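Local coordinates for protein putative tagatose-6-phosphate ketose/aldose isomerase (Escherichia coli, PDB 3C3J) that is a putative isomerase of unestablished function, built from two SIS domains of alpha/beta fold, at residues R55-G60 against S84-T89; I227-S232 against V279-S284; L136-N141 against T177-S182. One frame throughout, in Å; residues are numbered along the deposited sequence.

Contact 1 of 3, residues R55-G60 against S84-T89; sequences RIILTG and SAVPTT
A beta-alpha-beta crossover brings strand 55-59 beside strand 82-85, with Ile57 opposite Ser84 and Leu58 opposite Ala85 in parallel register. Backbone bonds zip the pair: Ser84 N reaches Ile56 O at 3.0 Å, Leu58 N reaches Ser84 O at 2.8 Å in a nearly straight bond (172°), and Val86 N reaches Leu58 O at 3.0 Å. A water lying 2.6 Å from Ser84 OG also donates to Ile56 O; the short serine hydroxyl can thus share a water with the neighbouring strand's carbonyl, on the outermost strand of this chain's sheet.

Beyond Val86 the regular ladder ends although the chains stay close, and a side-chain bond continues it. With OG1 anti to the backbone N (chi1 -165°), Thr59 donates its hydroxyl to Val86 O across 2.7 Å, lying in the carbonyl plane. Its methyl CG2 meets Thr88 CG2 at 3.7 Å, the two side chains crossing at about a right angle. Pro87 holds the N-cap position before helix 88-93, its ring fixing phi as the chain turns into the helix. Thr88 N, in the first helical turn and with no helical acceptor, bonds instead to Gly60 O at 2.8 Å, approaching from above the carbonyl plane. On the face of Ile57, its CG2 packs obliquely against Val86, and branched aliphatic residues suit this buried strand. On the other face helix 63-79 lies against Leu58 and Ala85. With Gly60 at the turn from strand to helix 63-79, this is the parallel beta-alpha-beta unit of the alpha-beta-alpha sandwich of SIS domains.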
ATOM      1  N   ARG A  55      17.351  -2.453  12.637  1.00 16.42           N
ATOM      2  CA  ARG A  55      16.087  -2.339  11.883  1.00 16.22           C
ATOM      3  C   ARG A  55      14.962  -2.894  12.748  1.00 15.01           C
ATOM      4  O   ARG A  55      15.124  -3.933  13.408  1.00 14.78           O
ATOM      5  CB  ARG A  55      16.159  -3.115  10.573  1.00 16.85           C
ATOM      6  CG  ARG A  55      16.733  -2.332   9.406  1.00 20.49           C
ATOM      7  CD  ARG A  55      18.086  -1.722   9.678  1.00 24.51           C
ATOM      8  NE  ARG A  55      18.529  -0.879   8.553  1.00 24.57           N
ATOM      9  CZ  ARG A  55      19.579  -0.050   8.583  1.00 27.55           C
ATOM     10  NH1 ARG A  55      20.336   0.063   9.664  1.00 27.16           N
ATOM     11  NH2 ARG A  55      19.879   0.675   7.509  1.00 28.45           N
ATOM     12  N   ILE A  56      13.824  -2.219  12.745  1.00 14.51           N
ATOM     13  CA  ILE A  56      12.661  -2.693  13.478  1.00 13.51           C
ATOM     14  C   ILE A  56      11.552  -2.861  12.442  1.00 13.43           C
ATOM     15  O   ILE A  56      11.178  -1.913  11.784  1.00 13.89           O
ATOM     16  CB  ILE A  56      12.211  -1.734  14.588  1.00 13.37           C
ATOM     17  CG1 ILE A  56      13.362  -1.366  15.551  1.00 13.50           C
ATOM     18  CG2 ILE A  56      11.039  -2.327  15.355  1.00 13.54           C
ATOM     19  CD1 ILE A  56      12.972  -0.326  16.573  1.00 15.61           C
ATOM     20  N   ILE A  57      11.049  -4.080  12.288  1.00 11.88           N
ATOM     21  CA  ILE A  57       9.991  -4.344  11.325  1.00 11.86           C
ATOM     22  C   ILE A  57       8.725  -4.724  12.065  1.00 11.47           C
ATOM     23  O   ILE A  57       8.741  -5.635  12.888  1.00 11.14           O
ATOM     24  CB  ILE A  57      10.389  -5.436  10.306  1.00 11.37           C
ATOM     25  CG1 ILE A  57      11.504  -4.917   9.413  1.00 11.65           C
ATOM     26  CG2 ILE A  57       9.172  -5.876   9.447  1.00 11.92           C
ATOM     27  CD1 ILE A  57      12.071  -5.928   8.403  1.00 11.08           C
ATOM     28  N   LEU A  58       7.635  -4.031  11.771  1.00 11.20           N
ATOM     29  CA  LEU A  58       6.316  -4.404  12.273  1.00 11.89           C
ATOM     30  C   LEU A  58       5.659  -5.294  11.221  1.00 12.77           C
ATOM     31  O   LEU A  58       5.528  -4.909  10.067  1.00 12.48           O
ATOM     32  CB  LEU A  58       5.457  -3.158  12.502  1.00 12.62           C
ATOM     33  CG  LEU A  58       5.630  -2.435  13.819  1.00 13.37           C
ATOM     34  CD1 LEU A  58       7.050  -1.880  13.984  1.00 14.36           C
ATOM     35  CD2 LEU A  58       4.563  -1.343  13.957  1.00 12.74           C
ATOM     36  N   THR A  59       5.243  -6.490  11.619  1.00 13.24           N
ATOM     37  CA  THR A  59       4.686  -7.434  10.665  1.00 13.29           C
ATOM     38  C   THR A  59       3.400  -8.105  11.168  1.00 12.82           C
ATOM     39  O   THR A  59       3.270  -8.443  12.351  1.00 13.48           O
ATOM     40  CB  THR A  59       5.751  -8.493  10.253  1.00 14.08           C
ATOM     41  OG1 THR A  59       5.309  -9.180   9.077  1.00 16.53           O
ATOM     42  CG2 THR A  59       6.035  -9.524  11.414  1.00 13.14           C
ATOM     43  N   GLY A  60       2.457  -8.275  10.251  1.00 13.32           N
ATOM     44  CA  GLY A  60       1.221  -9.010  10.481  1.00 13.06           C
ATOM     45  C   GLY A  60       0.583  -9.317   9.125  1.00 13.03           C
ATOM     46  O   GLY A  60       1.056  -8.830   8.079  1.00 12.46           O
ATOM     47  N   SER A  84       9.811   0.255  10.293  1.00 13.46           N
ATOM     48  CA  SER A  84       9.077   0.076   9.051  1.00 14.31           C
ATOM     49  C   SER A  84       8.039  -1.040   9.224  1.00 13.77           C
ATOM     50  O   SER A  84       8.109  -1.800  10.171  1.00 13.52           O
ATOM     51  CB  SER A  84      10.016  -0.272   7.900  1.00 14.56           C
ATOM     52  OG  SER A  84      10.636  -1.517   8.089  1.00 17.63           O
ATOM     53  N   ALA A  85       7.117  -1.132   8.273  1.00 13.52           N
ATOM     54  CA  ALA A  85       6.094  -2.155   8.259  1.00 13.66           C
ATOM     55  C   ALA A  85       6.220  -3.024   6.995  1.00 13.40           C
ATOM     56  O   ALA A  85       6.282  -2.504   5.869  1.00 14.58           O
ATOM     57  CB  ALA A  85       4.688  -1.497   8.285  1.00 12.98           C
ATOM     58  N   VAL A  86       6.224  -4.336   7.173  1.00 12.62           N
ATOM     59  CA  VAL A  86       6.222  -5.279   6.047  1.00 13.06           C
ATOM     60  C   VAL A  86       5.264  -6.376   6.433  1.00 12.86           C
ATOM     61  O   VAL A  86       5.473  -7.033   7.445  1.00 14.03           O
ATOM     62  CB  VAL A  86       7.635  -5.908   5.772  1.00 12.43           C
ATOM     63  CG1 VAL A  86       7.594  -6.850   4.577  1.00 13.13           C
ATOM     64  CG2 VAL A  86       8.664  -4.834   5.521  1.00 14.60           C
ATOM     65  N   PRO A  87       4.206  -6.572   5.655  1.00 12.52           N
ATOM     66  CA  PRO A  87       3.238  -7.628   5.960  1.00 12.79           C
ATOM     67  C   PRO A  87       3.887  -8.999   6.010  1.00 12.33           C
ATOM     68  O   PRO A  87       4.843  -9.257   5.271  1.00 11.87           O
ATOM     69  CB  PRO A  87       2.263  -7.573   4.783  1.00 12.96           C
ATOM     70  CG  PRO A  87       2.447  -6.241   4.165  1.00 13.98           C
ATOM     71  CD  PRO A  87       3.830  -5.781   4.470  1.00 13.07           C
ATOM     72  N   THR A  88       3.403  -9.876   6.882  1.00 12.59           N
ATOM     73  CA  THR A  88       3.925 -11.231   6.936  1.00 13.19           C
ATOM     74  C   THR A  88       3.761 -11.934   5.609  1.00 13.21           C
ATOM     75  O   THR A  88       4.576 -12.789   5.273  1.00 13.09           O
ATOM     76  CB  THR A  88       3.290 -12.100   8.029  1.00 13.37           C
ATOM     77  OG1 THR A  88       1.875 -12.174   7.824  1.00 15.32           O
ATOM     78  CG2 THR A  88       3.608 -11.513   9.407  1.00 14.45           C
ATOM     79  N   THR A  89       2.718 -11.583   4.865  1.00 13.08           N
ATOM     80  CA  THR A  89       2.472 -12.192   3.571  1.00 14.28           C
ATOM     81  C   THR A  89       3.607 -11.866   2.580  1.00 15.45           C
ATOM     82  O   THR A  89       3.976 -12.723   1.774  1.00 18.24           O
ATOM     83  CB  THR A  89       1.062 -11.778   3.048  1.00 14.47           C
ATOM     84  OG1 THR A  89       0.868 -10.372   3.247  1.00 14.31           O
ATOM     85  CG2 THR A  89      -0.045 -12.536   3.817  1.00 14.72           C
TER
HETATM   86  O   HOH W   1      12.928  -1.284   9.264  1.00 14.44           O

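Contact 2 of 3, residues I227-S232 against V279-S284; sequences IVYLGS and VVFVSS
Tyr229 pairs with Val279 and Leu230 with Val280 where strand 227-231 runs parallel to strand 279-281, the axes of these short segments 4.8 Å apart and inclined by 17°. Val279 N donates to Val228 O at 2.8 Å, Leu230 N to Val279 O at 2.9 Å, and Phe281 N to Leu230 O at 2.9 Å. All three donors sit nearly along the C=O axis of their acceptors, so the ladder is regular. Past it the strands diverge, and one water spans the gap, accepting from Ser232 N and donating to Phe281 O.

Apolar contacts lie on both faces. Tyr229, its CG beside the backbone N (chi1 -72°), runs alongside Val279, and ring atom CD1 lies 3.7 Å from Val279 CB. The same CD1 comes within 3.4 Å of Phe281 CZ, the two rings meeting obliquely with planes at 44°. Such long rings suit this face because they span the gap between the strands and helices 235-249 and 335-356; Phe342 of the latter stacks on Phe281. On the other face Leu230 CD1 touches Val280 CG2 at 4.2 Å, and Leu230 also packs on Leu295 of helix 288-302.

The chemistry thus divides by position. Apolar side chains pack on either face of a buried ladder whose inward-facing amides and carbonyls pair across the two strands, while Tyr229 turns its own to strand 255-259. Where the strands end in loops, the water and the carboxylate of Asp292, which accepts from Ser283 N, take over the backbone groups, and Asp292 also holds the Ser232 hydroxyl.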
ATOM      1  N   ILE A 227     -17.872   2.027  -1.321  1.00 15.20           N
ATOM      2  CA  ILE A 227     -17.426   2.876  -0.246  1.00 16.56           C
ATOM      3  C   ILE A 227     -15.934   3.130  -0.389  1.00 15.70           C
ATOM      4  O   ILE A 227     -15.171   2.224  -0.724  1.00 15.07           O
ATOM      5  CB  ILE A 227     -17.777   2.297   1.155  1.00 15.97           C
ATOM      6  CG1 ILE A 227     -17.346   3.273   2.250  1.00 16.81           C
ATOM      7  CG2 ILE A 227     -17.172   0.934   1.376  1.00 19.45           C
ATOM      8  CD1 ILE A 227     -17.995   3.003   3.591  1.00 18.85           C
ATOM      9  N   VAL A 228     -15.544   4.382  -0.174  1.00 14.82           N
ATOM     10  CA  VAL A 228     -14.154   4.772  -0.206  1.00 15.24           C
ATOM     11  C   VAL A 228     -13.825   5.478   1.093  1.00 14.78           C
ATOM     12  O   VAL A 228     -14.491   6.463   1.459  1.00 15.18           O
ATOM     13  CB  VAL A 228     -13.801   5.747  -1.352  1.00 15.33           C
ATOM     14  CG1 VAL A 228     -12.223   5.944  -1.386  1.00 15.62           C
ATOM     15  CG2 VAL A 228     -14.351   5.258  -2.663  1.00 17.31           C
ATOM     16  N   TYR A 229     -12.793   4.980   1.774  1.00 13.53           N
ATOM     17  CA  TYR A 229     -12.234   5.685   2.932  1.00 13.32           C
ATOM     18  C   TYR A 229     -10.937   6.368   2.563  1.00 12.64           C
ATOM     19  O   TYR A 229     -10.074   5.750   1.919  1.00 11.82           O
ATOM     20  CB  TYR A 229     -11.979   4.709   4.092  1.00 13.61           C
ATOM     21  CG  TYR A 229     -13.222   4.193   4.789  1.00 12.96           C
ATOM     22  CD1 TYR A 229     -13.805   4.904   5.840  1.00 13.77           C
ATOM     23  CD2 TYR A 229     -13.758   2.955   4.460  1.00 13.36           C
ATOM     24  CE1 TYR A 229     -14.923   4.414   6.518  1.00 13.51           C
ATOM     25  CE2 TYR A 229     -14.862   2.453   5.119  1.00 12.90           C
ATOM     26  CZ  TYR A 229     -15.444   3.187   6.154  1.00 13.01           C
ATOM     27  OH  TYR A 229     -16.533   2.680   6.816  1.00 14.18           O
ATOM     28  N   LEU A 230     -10.775   7.613   3.010  1.00 12.76           N
ATOM     29  CA  LEU A 230      -9.583   8.434   2.719  1.00 12.86           C
ATOM     30  C   LEU A 230      -8.947   8.958   3.997  1.00 12.72           C
ATOM     31  O   LEU A 230      -9.638   9.421   4.916  1.00 13.40           O
ATOM     32  CB  LEU A 230      -9.933   9.616   1.800  1.00 12.64           C
ATOM     33  CG  LEU A 230     -10.628   9.337   0.461  1.00 13.12           C
ATOM     34  CD1 LEU A 230     -11.046  10.621  -0.281  1.00 15.13           C
ATOM     35  CD2 LEU A 230      -9.725   8.474  -0.426  1.00 11.25           C
ATOM     36  N   GLY A 231      -7.623   8.842   4.081  1.00 13.18           N
ATOM     37  CA  GLY A 231      -6.862   9.376   5.212  1.00 13.33           C
ATOM     38  C   GLY A 231      -5.426   9.640   4.797  1.00 13.28           C
ATOM     39  O   GLY A 231      -4.859   8.871   4.028  1.00 13.00           O
ATOM     40  N   SER A 232      -4.841  10.717   5.306  1.00 13.44           N
ATOM     41  CA  SER A 232      -3.477  11.097   4.942  1.00 13.25           C
ATOM     42  C   SER A 232      -2.451  10.387   5.804  1.00 13.30           C
ATOM     43  O   SER A 232      -2.705  10.062   6.974  1.00 14.03           O
ATOM     44  CB  SER A 232      -3.262  12.623   5.048  1.00 13.57           C
ATOM     45  OG  SER A 232      -4.033  13.337   4.097  1.00 16.13           O
ATOM     46  N   VAL A 279     -15.871   8.544   2.715  1.00 14.90           N
ATOM     47  CA  VAL A 279     -15.650   8.973   4.099  1.00 14.96           C
ATOM     48  C   VAL A 279     -14.223   9.478   4.258  1.00 14.65           C
ATOM     49  O   VAL A 279     -13.270   8.775   3.935  1.00 15.05           O
ATOM     50  CB  VAL A 279     -15.948   7.834   5.109  1.00 14.55           C
ATOM     51  CG1 VAL A 279     -15.726   8.317   6.560  1.00 14.68           C
ATOM     52  CG2 VAL A 279     -17.357   7.273   4.895  1.00 13.57           C
ATOM     53  N   VAL A 280     -14.086  10.692   4.774  1.00 14.96           N
ATOM     54  CA  VAL A 280     -12.788  11.335   4.925  1.00 15.00           C
ATOM     55  C   VAL A 280     -12.442  11.445   6.392  1.00 15.28           C
ATOM     56  O   VAL A 280     -13.150  12.110   7.160  1.00 15.48           O
ATOM     57  CB  VAL A 280     -12.748  12.724   4.258  1.00 14.86           C
ATOM     58  CG1 VAL A 280     -11.360  13.372   4.435  1.00 15.73           C
ATOM     59  CG2 VAL A 280     -13.141  12.615   2.771  1.00 15.30           C
ATOM     60  N   PHE A 281     -11.343  10.800   6.770  1.00 14.79           N
ATOM     61  CA  PHE A 281     -10.770  10.910   8.105  1.00 14.73           C
ATOM     62  C   PHE A 281      -9.834  12.147   8.139  1.00 15.38           C
ATOM     63  O   PHE A 281      -8.693  12.094   7.663  1.00 15.20           O
ATOM     64  CB  PHE A 281      -9.949   9.658   8.470  1.00 14.33           C
ATOM     65  CG  PHE A 281     -10.726   8.340   8.488  1.00 14.56           C
ATOM     66  CD1 PHE A 281     -12.115   8.284   8.656  1.00 12.86           C
ATOM     67  CD2 PHE A 281     -10.029   7.146   8.428  1.00 14.40           C
ATOM     68  CE1 PHE A 281     -12.776   7.072   8.680  1.00 13.57           C
ATOM     69  CE2 PHE A 281     -10.672   5.928   8.487  1.00 14.55           C
ATOM     70  CZ  PHE A 281     -12.045   5.878   8.630  1.00 13.88           C
ATOM     71  N   VAL A 282     -10.319  13.259   8.691  1.00 14.88           N
ATOM     72  CA  VAL A 282      -9.578  14.503   8.656  1.00 15.03           C
ATOM     73  C   VAL A 282      -8.450  14.538   9.703  1.00 14.99           C
ATOM     74  O   VAL A 282      -8.669  14.278  10.891  1.00 15.99           O
ATOM     75  CB  VAL A 282     -10.542  15.707   8.844  1.00 15.03           C
ATOM     76  CG1 VAL A 282      -9.780  17.058   8.829  1.00 15.46           C
ATOM     77  CG2 VAL A 282     -11.612  15.678   7.771  1.00 15.03           C
ATOM     78  N   SER A 283      -7.244  14.867   9.254  1.00 14.85           N
ATOM     79  CA  SER A 283      -6.099  14.971  10.150  1.00 14.91           C
ATOM     80  C   SER A 283      -6.315  16.031  11.222  1.00 15.17           C
ATOM     81  O   SER A 283      -6.978  17.038  10.984  1.00 15.01           O
ATOM     82  CB  SER A 283      -4.809  15.257   9.360  1.00 15.17           C
ATOM     83  OG  SER A 283      -3.692  15.342  10.229  1.00 12.83           O
ATOM     84  N   SER A 284      -5.755  15.781  12.401  1.00 15.49           N
ATOM     85  CA  SER A 284      -5.646  16.776  13.474  1.00 15.88           C
ATOM     86  C   SER A 284      -4.360  17.592  13.381  1.00 15.93           C
ATOM     87  O   SER A 284      -4.152  18.543  14.148  1.00 14.84           O
ATOM     88  CB  SER A 284      -5.697  16.075  14.833  1.00 15.62           C
ATOM     89  OG  SER A 284      -4.598  15.200  14.982  1.00 16.48           O
TER
HETATM   90  O   HOH W   2      -6.028  12.561   7.118  1.00 19.40           O

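Contact 3 of 3, residues L136-N141 against T177-S182; sequences LPITCN and TTMMAS
Met179, modelled as selenomethionine, reaches from helix 174-187 to Ile138 on strand 133-139, and its flexible chain carries most of the contact. CB starts the approach, 4.0 Å from Ile138 CG2. Placed beside the backbone N (chi1 -73°), CG then comes to 3.8 Å from that same methyl and also lies 4.2 Å from Cys140 SG, so it bridges two residues whose CB bonds both point at the helix. The next torsion is extended and carries SE past the isoleucine, the two side chains sliding by each other in opposite directions. SE ends 3.2 Å from Ile138 O, a close approach of a polarisable atom to a carbonyl oxygen rather than a hydrogen bond. At the tip a bend (chi3 -54°) turns CE away from Ile138 O, leaving SE to face the oxygen.

One turn on, Ser182 presents CB to Ile138 CG2 at 4.5 Å. The short serine brings this side of the helix near Ile138 and also touches Ile34 of helix 23-49. Its hydroxyl has two partners: OG donates to Thr178 O at 2.6 Å and is also hydrogen-bonded to Ser30 OG of helix 23-49. Ser182 N reaches Thr178 O from the opposite face of its plane. Thr139, between the two contacting residues, points away and bonds through OG1 to Gly111 O. The short segments 136-139 and 177-182 run roughly antiparallel (144°), axes 8.8 Å apart, so the helix packs on one face of the first parallel sheet, with Met179 also meeting Ser64 and Ile67 of helix 63-79, and helices 23-49 and 335-356 packing against its other sides.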
ATOM      1  N   LEU A 136       9.692  -9.460  19.306  1.00 15.05           N
ATOM      2  CA  LEU A 136       8.679  -9.022  20.248  1.00 14.85           C
ATOM      3  C   LEU A 136       7.299  -9.323  19.655  1.00 14.43           C
ATOM      4  O   LEU A 136       6.673  -8.466  19.052  1.00 12.94           O
ATOM      5  CB  LEU A 136       8.813  -7.532  20.537  1.00 14.51           C
ATOM      6  CG  LEU A 136       7.973  -6.997  21.727  1.00 17.02           C
ATOM      7  CD1 LEU A 136       8.800  -7.034  22.981  1.00 20.54           C
ATOM      8  CD2 LEU A 136       7.473  -5.580  21.450  1.00 19.04           C
ATOM      9  N   PRO A 137       6.829 -10.565  19.805  1.00 14.32           N
ATOM     10  CA  PRO A 137       5.448 -10.815  19.407  1.00 14.21           C
ATOM     11  C   PRO A 137       4.438 -10.112  20.309  1.00 14.38           C
ATOM     12  O   PRO A 137       4.623 -10.038  21.531  1.00 14.09           O
ATOM     13  CB  PRO A 137       5.309 -12.333  19.509  1.00 14.14           C
ATOM     14  CG  PRO A 137       6.707 -12.839  19.730  1.00 16.51           C
ATOM     15  CD  PRO A 137       7.489 -11.767  20.328  1.00 14.38           C
ATOM     16  N   ILE A 138       3.397  -9.569  19.684  1.00 13.93           N
ATOM     17  CA  ILE A 138       2.278  -8.943  20.391  1.00 13.72           C
ATOM     18  C   ILE A 138       1.069  -9.729  19.920  1.00 13.63           C
ATOM     19  O   ILE A 138       0.680  -9.664  18.736  1.00 13.99           O
ATOM     20  CB  ILE A 138       2.178  -7.436  20.074  1.00 14.10           C
ATOM     21  CG1 ILE A 138       3.466  -6.736  20.516  1.00 13.34           C
ATOM     22  CG2 ILE A 138       0.948  -6.802  20.743  1.00 14.24           C
ATOM     23  CD1 ILE A 138       3.550  -5.182  20.258  1.00 12.92           C
ATOM     24  N   THR A 139       0.494 -10.493  20.837  1.00 13.16           N
ATOM     25  CA  THR A 139      -0.445 -11.553  20.485  1.00 14.57           C
ATOM     26  C   THR A 139      -1.568 -11.739  21.533  1.00 14.54           C
ATOM     27  O   THR A 139      -1.399 -11.425  22.708  1.00 13.53           O
ATOM     28  CB  THR A 139       0.347 -12.886  20.236  1.00 14.51           C
ATOM     29  OG1 THR A 139      -0.534 -13.921  19.795  1.00 16.95           O
ATOM     30  CG2 THR A 139       1.100 -13.341  21.498  1.00 14.92           C
ATOM     31  N   CYS A 140      -2.703 -12.264  21.078  1.00 15.36           N
ATOM     32  CA  CYS A 140      -3.891 -12.427  21.925  1.00 16.75           C
ATOM     33  C   CYS A 140      -4.131 -13.851  22.445  1.00 18.14           C
ATOM     34  O   CYS A 140      -5.106 -14.073  23.158  1.00 19.19           O
ATOM     35  CB  CYS A 140      -5.146 -11.905  21.185  1.00 16.30           C
ATOM     36  SG  CYS A 140      -4.968 -10.199  20.555  1.00 18.50           S
ATOM     37  N   ASN A 141      -3.221 -14.789  22.163  1.00 18.64           N
ATOM     38  CA  ASN A 141      -3.387 -16.196  22.521  1.00 19.27           C
ATOM     39  C   ASN A 141      -2.164 -16.747  23.251  1.00 19.08           C
ATOM     40  O   ASN A 141      -1.092 -16.939  22.669  1.00 18.67           O
ATOM     41  CB  ASN A 141      -3.671 -17.012  21.244  1.00 20.17           C
ATOM     42  CG  ASN A 141      -4.001 -18.473  21.514  1.00 20.09           C
ATOM     43  OD1 ASN A 141      -4.374 -18.847  22.621  1.00 21.98           O
ATOM     44  ND2 ASN A 141      -3.920 -19.300  20.467  1.00 21.68           N
ATOM     45  N   THR A 177      -7.006  -3.128  17.603  1.00 13.07           N
ATOM     46  CA  THR A 177      -6.841  -1.863  18.327  1.00 12.98           C
ATOM     47  C   THR A 177      -6.008  -2.038  19.614  1.00 12.74           C
ATOM     48  O   THR A 177      -5.170  -1.174  19.944  1.00 11.91           O
ATOM     49  CB  THR A 177      -8.186  -1.163  18.587  1.00 12.88           C
ATOM     50  OG1 THR A 177      -9.026  -2.013  19.394  1.00 11.77           O
ATOM     51  CG2 THR A 177      -8.857  -0.765  17.220  1.00 11.76           C
ATOM     52  N   THR A 178      -6.163  -3.161  20.307  1.00 12.79           N
ATOM     53  CA  THR A 178      -5.409  -3.342  21.543  1.00 13.15           C
ATOM     54  C   THR A 178      -3.926  -3.606  21.261  1.00 13.30           C
ATOM     55  O   THR A 178      -3.041  -3.049  21.936  1.00 12.51           O
ATOM     56  CB  THR A 178      -6.056  -4.409  22.485  1.00 13.27           C
ATOM     57  OG1 THR A 178      -7.456  -4.113  22.647  1.00 13.82           O
ATOM     58  CG2 THR A 178      -5.355  -4.397  23.863  1.00 12.80           C
HETATM   59  N   MSE A 179      -3.648  -4.383  20.217  1.00 14.51           N
HETATM   60  CA  MSE A 179      -2.275  -4.599  19.778  1.00 15.93           C
HETATM   61  C   MSE A 179      -1.623  -3.294  19.346  1.00 14.81           C
HETATM   62  O   MSE A 179      -0.471  -3.053  19.691  1.00 13.51           O
HETATM   63  CB  MSE A 179      -2.211  -5.644  18.651  1.00 16.60           C
HETATM   64  CG  MSE A 179      -2.464  -7.058  19.167  1.00 17.96           C
HETATM   65 SE   MSE A 179      -2.197  -8.471  17.818  1.00 29.38          SE
HETATM   66  CE  MSE A 179      -3.349  -7.803  16.447  1.00 13.91           C
HETATM   67  N   MSE A 180      -2.370  -2.453  18.625  1.00 14.75           N
HETATM   68  CA  MSE A 180      -1.860  -1.184  18.164  1.00 15.65           C
HETATM   69  C   MSE A 180      -1.501  -0.235  19.314  1.00 14.10           C
HETATM   70  O   MSE A 180      -0.427   0.362  19.327  1.00 12.84           O
HETATM   71  CB  MSE A 180      -2.850  -0.503  17.220  1.00 15.68           C
HETATM   72  CG  MSE A 180      -2.292   0.779  16.639  1.00 17.10           C
HETATM   73 SE   MSE A 180      -3.177   1.259  14.970  1.00 23.76          SE
HETATM   74  CE  MSE A 180      -5.069   1.348  15.599  1.00 17.63           C
ATOM     75  N   ALA A 181      -2.419  -0.090  20.262  1.00 13.73           N
ATOM     76  CA  ALA A 181      -2.202   0.741  21.456  1.00 13.73           C
ATOM     77  C   ALA A 181      -1.030   0.219  22.271  1.00 13.00           C
ATOM     78  O   ALA A 181      -0.223   1.002  22.775  1.00 12.46           O
ATOM     79  CB  ALA A 181      -3.460   0.774  22.318  1.00 12.64           C
ATOM     80  N   SER A 182      -0.929  -1.106  22.382  1.00 13.50           N
ATOM     81  CA  SER A 182       0.189  -1.720  23.117  1.00 13.89           C
ATOM     82  C   SER A 182       1.547  -1.405  22.466  1.00 13.81           C
ATOM     83  O   SER A 182       2.493  -1.016  23.157  1.00 13.65           O
ATOM     84  CB  SER A 182      -0.005  -3.226  23.270  1.00 14.14           C
ATOM     85  OG  SER A 182      -1.274  -3.491  23.859  1.00 16.44           O
TER

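Overall arrangement
From the N terminus, contact 1 closes first, joining strand 55-59 to strand 82-85 around helix 63-79 at one edge of the first sheet. The chain then crosses to the far half of that sheet, where contact 3 closes a second loop by bringing helix 174-187 back onto strand 133-139. Contact 2 opens later and ties two adjacent strands of the second sheet, with an outer strand between them in sequence. The three loops follow in series, none nesting or crossing. Contacts 1 and 3 share a sheet, with centres about 14 Å apart; the centre of contact 2 lies about 24 Å from that of contact 1 and about 25 Å from that of contact 3, in the second SIS domain, whose strand order repeats that of the first.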